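Local coordinates for putative exported protein (Bordetella pertussis Tohama I, PDB 2PFY), which binds pyroglutamic acid as an extracytoplasmic solute receptor, probably delivering it to a tripartite ATP-independent periplasmic (TRAP) transporter, at residues Y126-V131 and D194-Y199; A132-L137 and P267-E272; V159-Q164 and G175-M180. All blocks are in the same frame, centred on the assembly; numbering follows the deposited sequence.

Interaction 1. Residues Y126-V131 and D194-Y199; sequences YTKKPV and DYVKYY
Y199 turns the edge of its ring toward one face of the Y126 ring, an edge-to-face (T-shaped) pair with centroids 4.9 Å apart and planes at 61°. The approach is off-centre: CD1 of Y199 sits above the rim of the Y126 ring, 3.5 Å from Y126 CZ. V196 crosses the same tyrosine at about a right angle, its CG2 lying 3.7 Å from Y126 CD1. The phenol end of Y126 is tied elsewhere, by a hydrogen bond between its OH and S183 O. The backbones that carry these side chains, strands 124-127 and 198-201, run antiparallel, with Y126 and Y199 as a non-hydrogen-bonded pair and T127 and Y198 as the hydrogen-bonded pair next to it. K197 and Y198 both oppose T127, which defines a classic beta bulge: T127 O accepts from Y198 N and from K197 N, at 3.0 and 2.9 Å, and the two donors arrive from opposite faces of its carbonyl plane. On the sheet face of T127 and Y198 the chain curls over the Y198 ring. The OG1 of T127, set between its backbone N and carbonyl carbon (chi1 66°), touches Y198 CB and also bonds to K129 O at 2.6 Å, which ties down the turn. P130 then lies obliquely over a face of the Y198 ring, with P130 N offset toward the rim and P130 CG 3.8 Å from Y198 CZ.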
loop_
_atom_site.group_PDB
_atom_site.type_symbol
_atom_site.label_atom_id
_atom_site.label_comp_id
_atom_site.label_asym_id
_atom_site.label_seq_id
_atom_site.Cartn_x
_atom_site.Cartn_y
_atom_site.Cartn_z
ATOM N N TYR A 126 5.795 -15.116 0.931
ATOM C CA TYR A 126 5.326 -16.152 1.848
ATOM C C TYR A 126 4.993 -17.394 1.051
ATOM O O TYR A 126 4.302 -17.315 0.039
ATOM C CB TYR A 126 4.033 -15.745 2.574
ATOM C CG TYR A 126 4.126 -14.552 3.517
ATOM C CD1 TYR A 126 4.039 -14.734 4.899
ATOM C CD2 TYR A 126 4.244 -13.248 3.026
ATOM C CE1 TYR A 126 4.050 -13.644 5.791
ATOM C CE2 TYR A 126 4.296 -12.136 3.909
ATOM C CZ TYR A 126 4.189 -12.347 5.286
ATOM O OH TYR A 126 4.230 -11.267 6.149
ATOM N N THR A 127 5.437 -18.545 1.525
ATOM C CA THR A 127 5.242 -19.782 0.758
ATOM C C THR A 127 4.939 -20.941 1.699
ATOM O O THR A 127 5.125 -20.826 2.927
ATOM C CB THR A 127 6.519 -20.151 -0.084
ATOM O OG1 THR A 127 7.593 -20.482 0.799
ATOM C CG2 THR A 127 6.957 -18.992 -0.953
ATOM N N LYS A 128 4.475 -22.052 1.120
ATOM C CA LYS A 128 4.184 -23.254 1.893
ATOM C C LYS A 128 5.325 -24.258 1.838
ATOM O O LYS A 128 5.318 -25.203 2.623
ATOM C CB LYS A 128 2.888 -23.918 1.441
ATOM C CG LYS A 128 1.679 -23.027 1.593
ATOM C CD LYS A 128 0.572 -23.485 0.696
ATOM C CE LYS A 128 -0.464 -24.210 1.471
ATOM N NZ LYS A 128 -1.560 -24.540 0.523
ATOM N N LYS A 129 6.285 -24.018 0.931
ATOM C CA LYS A 129 7.455 -24.890 0.723
ATOM C C LYS A 129 8.677 -24.016 0.559
ATOM O O LYS A 129 8.542 -22.868 0.189
ATOM C CB LYS A 129 7.295 -25.736 -0.562
ATOM C CG LYS A 129 6.311 -26.877 -0.431
ATOM C CD LYS A 129 6.777 -28.136 -1.214
ATOM C CE LYS A 129 7.892 -28.896 -0.445
ATOM N NZ LYS A 129 8.184 -30.214 -1.049
ATOM N N PRO A 130 9.879 -24.558 0.799
ATOM C CA PRO A 130 11.059 -23.748 0.539
ATOM C C PRO A 130 11.139 -23.246 -0.913
ATOM O O PRO A 130 10.766 -23.957 -1.847
ATOM C CB PRO A 130 12.221 -24.711 0.825
ATOM C CG PRO A 130 11.688 -25.702 1.797
ATOM C CD PRO A 130 10.234 -25.898 1.324
ATOM N N VAL A 131 11.642 -22.037 -1.082
ATOM C CA VAL A 131 11.858 -21.445 -2.392
ATOM C C VAL A 131 13.262 -20.836 -2.427
ATOM O O VAL A 131 13.656 -20.135 -1.501
ATOM C CB VAL A 131 10.777 -20.369 -2.714
ATOM C CG1 VAL A 131 11.129 -19.593 -3.987
ATOM C CG2 VAL A 131 9.395 -21.018 -2.858
ATOM N N ASP A 194 -0.661 -19.320 10.376
ATOM C CA ASP A 194 -1.681 -20.394 10.351
ATOM C C ASP A 194 -1.834 -21.034 8.969
ATOM O O ASP A 194 -2.405 -22.121 8.848
ATOM C CB ASP A 194 -3.050 -19.892 10.814
ATOM C CG ASP A 194 -3.104 -19.606 12.305
ATOM O OD1 ASP A 194 -2.295 -20.149 13.062
ATOM O OD2 ASP A 194 -3.979 -18.850 12.734
ATOM N N TYR A 195 -1.323 -20.381 7.929
ATOM C CA TYR A 195 -1.564 -20.861 6.577
ATOM C C TYR A 195 -0.379 -20.923 5.630
ATOM O O TYR A 195 -0.460 -21.578 4.574
ATOM C CB TYR A 195 -2.807 -20.159 5.957
ATOM C CG TYR A 195 -2.757 -18.646 5.900
ATOM C CD1 TYR A 195 -2.004 -17.999 4.923
ATOM C CD2 TYR A 195 -3.468 -17.850 6.829
ATOM C CE1 TYR A 195 -1.960 -16.592 4.838
ATOM C CE2 TYR A 195 -3.449 -16.434 6.734
ATOM C CZ TYR A 195 -2.698 -15.821 5.733
ATOM O OH TYR A 195 -2.619 -14.437 5.646
ATOM N N VAL A 196 0.729 -20.269 5.991
ATOM C CA VAL A 196 1.985 -20.406 5.257
ATOM C C VAL A 196 3.103 -20.729 6.232
ATOM O O VAL A 196 2.921 -20.570 7.442
ATOM C CB VAL A 196 2.386 -19.139 4.448
ATOM C CG1 VAL A 196 1.833 -19.228 3.037
ATOM C CG2 VAL A 196 1.985 -17.805 5.201
ATOM N N LYS A 197 4.252 -21.176 5.716
ATOM C CA LYS A 197 5.354 -21.602 6.585
ATOM C C LYS A 197 6.662 -20.844 6.448
ATOM O O LYS A 197 7.428 -20.765 7.407
ATOM C CB LYS A 197 5.635 -23.103 6.400
ATOM C CG LYS A 197 4.901 -23.972 7.404
ATOM C CD LYS A 197 3.377 -23.946 7.169
ATOM C CE LYS A 197 2.602 -23.837 8.507
ATOM N NZ LYS A 197 1.179 -23.390 8.354
ATOM N N TYR A 198 6.953 -20.348 5.256
ATOM C CA TYR A 198 8.232 -19.660 4.988
ATOM C C TYR A 198 7.998 -18.207 4.639
ATOM O O TYR A 198 7.133 -17.918 3.837
ATOM C CB TYR A 198 8.969 -20.336 3.811
ATOM C CG TYR A 198 9.308 -21.762 4.146
ATOM C CD1 TYR A 198 10.526 -22.091 4.744
ATOM C CD2 TYR A 198 8.383 -22.775 3.939
ATOM C CE1 TYR A 198 10.818 -23.413 5.094
ATOM C CE2 TYR A 198 8.679 -24.115 4.280
ATOM C CZ TYR A 198 9.886 -24.416 4.857
ATOM O OH TYR A 198 10.159 -25.753 5.184
ATOM N N TYR A 199 8.791 -17.313 5.224
ATOM C CA TYR A 199 8.777 -15.896 4.849
ATOM C C TYR A 199 10.180 -15.526 4.407
ATOM O O TYR A 199 11.150 -15.823 5.116
ATOM C CB TYR A 199 8.325 -15.027 6.055
ATOM C CG TYR A 199 8.521 -13.559 5.811
ATOM C CD1 TYR A 199 7.602 -12.842 5.035
ATOM C CD2 TYR A 199 9.635 -12.874 6.332
ATOM C CE1 TYR A 199 7.774 -11.480 4.798
ATOM C CE2 TYR A 199 9.822 -11.511 6.070
ATOM C CZ TYR A 199 8.872 -10.830 5.308
ATOM O OH TYR A 199 9.041 -9.486 5.031
#

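Interaction 2. Residues A132-L137 and P267-E272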
loop_
_atom_site.group_PDB
_atom_site.type_symbol
_atom_site.label_atom_id
_atom_site.label_comp_id
_atom_site.label_asym_id
_atom_site.label_seq_id
_atom_site.Cartn_x
_atom_site.Cartn_y
_atom_site.Cartn_z
ATOM N N ALA A 132 14.020 -21.114 -3.499
ATOM C CA ALA A 132 15.368 -20.569 -3.678
ATOM C C ALA A 132 15.586 -19.866 -5.041
ATOM O O ALA A 132 16.608 -19.227 -5.248
ATOM C CB ALA A 132 16.441 -21.677 -3.464
ATOM N N ALA A 133 14.630 -20.010 -5.957
ATOM C CA ALA A 133 14.680 -19.404 -7.296
ATOM C C ALA A 133 13.271 -19.354 -7.890
ATOM O O ALA A 133 12.403 -20.067 -7.438
ATOM C CB ALA A 133 15.622 -20.228 -8.226
ATOM N N LEU A 134 13.061 -18.528 -8.918
ATOM C CA LEU A 134 11.738 -18.428 -9.586
ATOM C C LEU A 134 11.124 -19.748 -10.030
ATOM O O LEU A 134 9.894 -19.926 -9.956
ATOM C CB LEU A 134 11.755 -17.416 -10.739
ATOM C CG LEU A 134 11.797 -15.936 -10.324
ATOM C CD1 LEU A 134 11.863 -15.019 -11.536
ATOM C CD2 LEU A 134 10.621 -15.553 -9.392
ATOM N N ALA A 135 11.977 -20.702 -10.440
ATOM C CA ALA A 135 11.534 -22.033 -10.853
ATOM C C ALA A 135 10.625 -22.707 -9.825
ATOM O O ALA A 135 9.714 -23.453 -10.185
ATOM C CB ALA A 135 12.762 -22.953 -11.185
ATOM N N ASP A 136 10.888 -22.447 -8.544
ATOM C CA ASP A 136 10.104 -23.016 -7.449
ATOM C C ASP A 136 8.643 -22.510 -7.472
ATOM O O ASP A 136 7.717 -23.194 -6.987
ATOM C CB ASP A 136 10.819 -22.752 -6.095
ATOM C CG ASP A 136 12.093 -23.559 -5.957
ATOM O OD1 ASP A 136 12.105 -24.708 -6.479
ATOM O OD2 ASP A 136 13.078 -23.070 -5.348
ATOM N N LEU A 137 8.448 -21.361 -8.112
ATOM C CA LEU A 137 7.147 -20.718 -8.180
ATOM C C LEU A 137 6.449 -20.872 -9.545
ATOM O O LEU A 137 5.367 -20.333 -9.771
ATOM C CB LEU A 137 7.272 -19.242 -7.742
ATOM C CG LEU A 137 7.623 -19.058 -6.257
ATOM C CD1 LEU A 137 8.146 -17.629 -5.997
ATOM C CD2 LEU A 137 6.422 -19.388 -5.349
ATOM N N PRO A 267 19.985 -15.872 -3.027
ATOM C CA PRO A 267 20.693 -15.100 -4.064
ATOM C C PRO A 267 20.191 -15.273 -5.491
ATOM O O PRO A 267 20.210 -14.310 -6.246
ATOM C CB PRO A 267 22.141 -15.554 -3.929
ATOM C CG PRO A 267 22.042 -16.955 -3.327
ATOM C CD PRO A 267 20.868 -16.862 -2.375
ATOM N N GLN A 268 19.734 -16.467 -5.864
ATOM C CA GLN A 268 19.174 -16.636 -7.207
ATOM C C GLN A 268 17.857 -15.860 -7.325
ATOM O O GLN A 268 17.660 -15.122 -8.273
ATOM C CB GLN A 268 18.970 -18.118 -7.528
ATOM C CG GLN A 268 18.432 -18.385 -8.944
ATOM C CD GLN A 268 19.436 -18.087 -10.041
ATOM O OE1 GLN A 268 20.637 -17.975 -9.797
ATOM N NE2 GLN A 268 18.943 -17.969 -11.259
ATOM N N LEU A 269 16.970 -16.005 -6.340
ATOM C CA LEU A 269 15.759 -15.187 -6.307
ATOM C C LEU A 269 16.135 -13.689 -6.350
ATOM O O LEU A 269 15.547 -12.923 -7.113
ATOM C CB LEU A 269 14.888 -15.534 -5.081
ATOM C CG LEU A 269 13.425 -15.074 -5.174
ATOM C CD1 LEU A 269 12.686 -15.726 -6.357
ATOM C CD2 LEU A 269 12.685 -15.336 -3.863
ATOM N N ALA A 270 17.137 -13.284 -5.578
ATOM C CA ALA A 270 17.543 -11.861 -5.574
ATOM C C ALA A 270 17.881 -11.445 -6.998
ATOM O O ALA A 270 17.350 -10.452 -7.496
ATOM C CB ALA A 270 18.739 -11.598 -4.638
ATOM N N LYS A 271 18.733 -12.238 -7.659
ATOM C CA LYS A 271 19.112 -11.966 -9.051
ATOM C C LYS A 271 17.901 -11.860 -9.981
ATOM O O LYS A 271 17.808 -10.938 -10.771
ATOM C CB LYS A 271 20.084 -13.056 -9.573
ATOM C CG LYS A 271 21.517 -12.606 -9.684
ATOM C CD LYS A 271 22.449 -13.775 -10.113
ATOM C CE LYS A 271 22.689 -13.859 -11.634
ATOM N NZ LYS A 271 21.535 -14.418 -12.394
ATOM N N GLU A 272 16.978 -12.805 -9.876
ATOM C CA GLU A 272 15.861 -12.903 -10.818
ATOM C C GLU A 272 14.833 -11.789 -10.609
ATOM O O GLU A 272 14.283 -11.247 -11.580
ATOM C CB GLU A 272 15.209 -14.289 -10.741
ATOM C CG GLU A 272 16.110 -15.462 -11.278
ATOM C CD GLU A 272 15.606 -16.857 -10.870
ATOM O OE1 GLU A 272 14.912 -16.989 -9.816
ATOM O OE2 GLU A 272 15.917 -17.837 -11.599
HETATM O O HOH W 1 18.943 -19.235 -4.431
HETATM O O HOH W 2 14.625 -19.941 -11.522
#
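The backbone of 132-137 comes closest to the first turn of helix 267-287 where A133 CA lies 4.5 Å from L269 CA, and beside it L269 N makes only a weak bond to A132 O. A water adds a second link there, donating to A132 O and accepting from Q268 N. The firm bond comes from a side chain: E272 OE1 accepts from L134 N at 2.6 Å, nearly straight at 175°, on the syn side of the carboxylate and 20° out of its plane. The E272 and L134 side chains run past each other in opposite directions, with E272 CB 3.5 Å from L134 CD1, and the extended chain beyond CG carries the carboxylate to L134 N. The other oxygen, E272 OE2, takes Q268 NE2 from above the carboxylate plane at 3.0 Å, and a second water bridges OE2 to A135 N. Both oxygens are therefore engaged, which limits rotation of the group. With its CG anti to the backbone N (chi1 -178°), Q268 sets CG against A133 CB at 3.4 Å; the bend at chi2 then carries the amide to E272. On the other flank L134 CD2 meets L269 CD1 at 3.7 Å, the two leucines crossing at about a right angle. The arrangement is a surface contact between a helix start and the loop joining strands 124-127 and 141-144, in which a glutamate in the helix's second turn accepts the N-H of L134, the first of three residues with helical backbone angles.

Interaction 3. Residues V159-Q164 and G175-M180; sequences VPTTVQ and GVIDAM
T161 and V163 meet V176 and I177 through methyl and methine groups alone; the alternation of side chains along strand 159-162 continues to V163, just past its end, and puts both on the contact side. The carbonyl oxygen of V159 accepts a bond from T161 OG1 at 3.1 Å, the donor lying 41° out of the carbonyl plane. P160 points away and its side chain touches A153 and A154 of helix 147-155. T161 points across the gap. With OG1 anti to its own carbonyl carbon (chi1 -43°), the hydroxyl turns back to V159, and CG2 is presented to V176 CG1 at 3.8 Å; the two side chains cross obliquely. T161 CB also lies 3.8 Å from I177 CG2. T162 points away again and touches S150. V163 returns to the contact side, reaching I177 tip to tip with its CG2 3.9 Å from I177 CG2, while V176 CG1 is more distant at 4.5 Å. The I177 CG2 methyl thus touches both T161 and V163, and A171 of helix 168-173 touches both V163 and I177. V176 follows G175, whose positive phi closes helix 168-173 in a Schellman motif, so the partners on this side belong to the turn that leaves the helix. The nearest alpha-carbons, T161 CA and I177 CA, are 7.0 Å apart, and no hydrogen bond spans the two segments. Side-chain methyls fill the interval, so the attraction is dispersive and hydrophobic and does not depend on paired donors or on precise bond direction.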
loop_
_atom_site.group_PDB
_atom_site.type_symbol
_atom_site.label_atom_id
_atom_site.label_comp_id
_atom_site.label_asym_id
_atom_site.label_seq_id
_atom_site.Cartn_x
_atom_site.Cartn_y
_atom_site.Cartn_z
ATOM N N VAL A 159 1.089 -17.987 -11.534
ATOM C CA VAL A 159 -0.238 -17.696 -12.081
ATOM C C VAL A 159 -0.899 -16.662 -11.137
ATOM O O VAL A 159 -1.315 -16.997 -10.038
ATOM C CB VAL A 159 -1.088 -18.973 -12.265
ATOM C CG1 VAL A 159 -2.507 -18.634 -12.741
ATOM C CG2 VAL A 159 -0.380 -19.969 -13.270
ATOM N N PRO A 160 -0.939 -15.392 -11.562
ATOM C CA PRO A 160 -1.479 -14.365 -10.670
ATOM C C PRO A 160 -2.956 -14.573 -10.393
ATOM O O PRO A 160 -3.725 -14.941 -11.283
ATOM C CB PRO A 160 -1.197 -13.052 -11.392
ATOM C CG PRO A 160 -0.642 -13.409 -12.735
ATOM C CD PRO A 160 -0.486 -14.869 -12.856
ATOM N N THR A 161 -3.332 -14.382 -9.134
ATOM C CA THR A 161 -4.693 -14.540 -8.698
ATOM C C THR A 161 -4.959 -13.359 -7.741
ATOM O O THR A 161 -4.343 -13.256 -6.667
ATOM C CB THR A 161 -4.891 -15.927 -8.018
ATOM O OG1 THR A 161 -4.204 -16.963 -8.787
ATOM C CG2 THR A 161 -6.343 -16.254 -7.934
ATOM N N THR A 162 -5.828 -12.450 -8.165
ATOM C CA THR A 162 -6.120 -11.234 -7.390
ATOM C C THR A 162 -6.937 -11.594 -6.165
ATOM O O THR A 162 -8.021 -12.173 -6.280
ATOM C CB THR A 162 -6.870 -10.173 -8.248
ATOM O OG1 THR A 162 -6.026 -9.785 -9.324
ATOM C CG2 THR A 162 -7.223 -8.908 -7.420
ATOM N N VAL A 163 -6.416 -11.271 -4.985
ATOM C CA VAL A 163 -7.167 -11.505 -3.753
ATOM C C VAL A 163 -6.967 -10.281 -2.872
ATOM O O VAL A 163 -5.828 -9.890 -2.607
ATOM C CB VAL A 163 -6.702 -12.794 -2.997
ATOM C CG1 VAL A 163 -7.515 -12.992 -1.719
ATOM C CG2 VAL A 163 -6.847 -14.053 -3.881
ATOM N N GLN A 164 -8.065 -9.667 -2.437
ATOM C CA GLN A 164 -7.949 -8.464 -1.631
ATOM C C GLN A 164 -7.597 -8.912 -0.217
ATOM O O GLN A 164 -7.870 -10.070 0.152
ATOM C CB GLN A 164 -9.255 -7.643 -1.671
ATOM C CG GLN A 164 -9.637 -7.059 -3.084
ATOM C CD GLN A 164 -8.520 -6.275 -3.733
ATOM O OE1 GLN A 164 -7.712 -5.626 -3.046
ATOM N NE2 GLN A 164 -8.454 -6.324 -5.070
ATOM N N GLY A 175 -7.536 -23.191 -1.254
ATOM C CA GLY A 175 -6.531 -23.488 -2.270
ATOM C C GLY A 175 -6.550 -22.577 -3.473
ATOM O O GLY A 175 -5.958 -22.887 -4.506
ATOM N N VAL A 176 -7.209 -21.433 -3.356
ATOM C CA VAL A 176 -7.234 -20.495 -4.447
ATOM C C VAL A 176 -5.852 -19.929 -4.637
ATOM O O VAL A 176 -5.454 -19.635 -5.758
ATOM C CB VAL A 176 -8.305 -19.360 -4.231
ATOM C CG1 VAL A 176 -8.041 -18.147 -5.154
ATOM C CG2 VAL A 176 -9.722 -19.929 -4.454
ATOM N N ILE A 177 -5.104 -19.780 -3.548
ATOM C CA ILE A 177 -3.735 -19.303 -3.656
ATOM C C ILE A 177 -2.829 -20.189 -2.800
ATOM O O ILE A 177 -3.267 -20.758 -1.810
ATOM C CB ILE A 177 -3.576 -17.793 -3.281
ATOM C CG1 ILE A 177 -4.077 -17.521 -1.851
ATOM C CG2 ILE A 177 -4.248 -16.886 -4.368
ATOM C CD1 ILE A 177 -3.788 -16.084 -1.304
ATOM N N ASP A 178 -1.556 -20.272 -3.173
ATOM C CA ASP A 178 -0.611 -21.112 -2.433
ATOM C C ASP A 178 0.613 -20.342 -1.948
ATOM O O ASP A 178 1.399 -20.885 -1.167
ATOM C CB ASP A 178 -0.146 -22.276 -3.305
ATOM C CG ASP A 178 -1.247 -23.290 -3.587
ATOM O OD1 ASP A 178 -1.752 -23.947 -2.663
ATOM O OD2 ASP A 178 -1.598 -23.444 -4.764
ATOM N N ALA A 179 0.780 -19.102 -2.413
ATOM C CA ALA A 179 1.924 -18.239 -2.069
ATOM C C ALA A 179 1.537 -16.755 -2.221
ATOM O O ALA A 179 0.592 -16.415 -2.936
ATOM C CB ALA A 179 3.155 -18.549 -2.976
HETATM N N MSE A 180 2.262 -15.858 -1.570
HETATM C CA MSE A 180 1.910 -14.442 -1.749
HETATM C C MSE A 180 3.105 -13.550 -1.507
HETATM O O MSE A 180 4.187 -14.006 -1.053
HETATM C CB MSE A 180 0.732 -14.079 -0.824
HETATM C CG MSE A 180 1.036 -14.255 0.631
HETATM SE SE MSE A 180 -0.338 -13.404 1.684
HETATM C CE MSE A 180 0.412 -13.808 3.555
#

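Overall arrangement
Interactions 1 and 3 join through neighbouring strands: Y126 N lies 2.8 Å from M180 O, a probable hydrogen bond between strands 124-127 and 180-182, and M180 CE packs against Y195 OH at 3.7 Å. Segment 132-137 follows 126-131 directly, and interactions 1 and 2 alternate along the chain; V131 CG1 meets L137 CD1 at 4.1 Å. L137 also reaches interaction 3, with its CD2 4.1 Å from A179 CB. The centres of interactions 1 and 3 are about 13 Å apart, and those of interactions 2 and 3 about 19 Å. The side chains of Y126 and V163 each lie about 8 Å from bound pyroglutamic acid, and V163 O bonds the pocket residue R143.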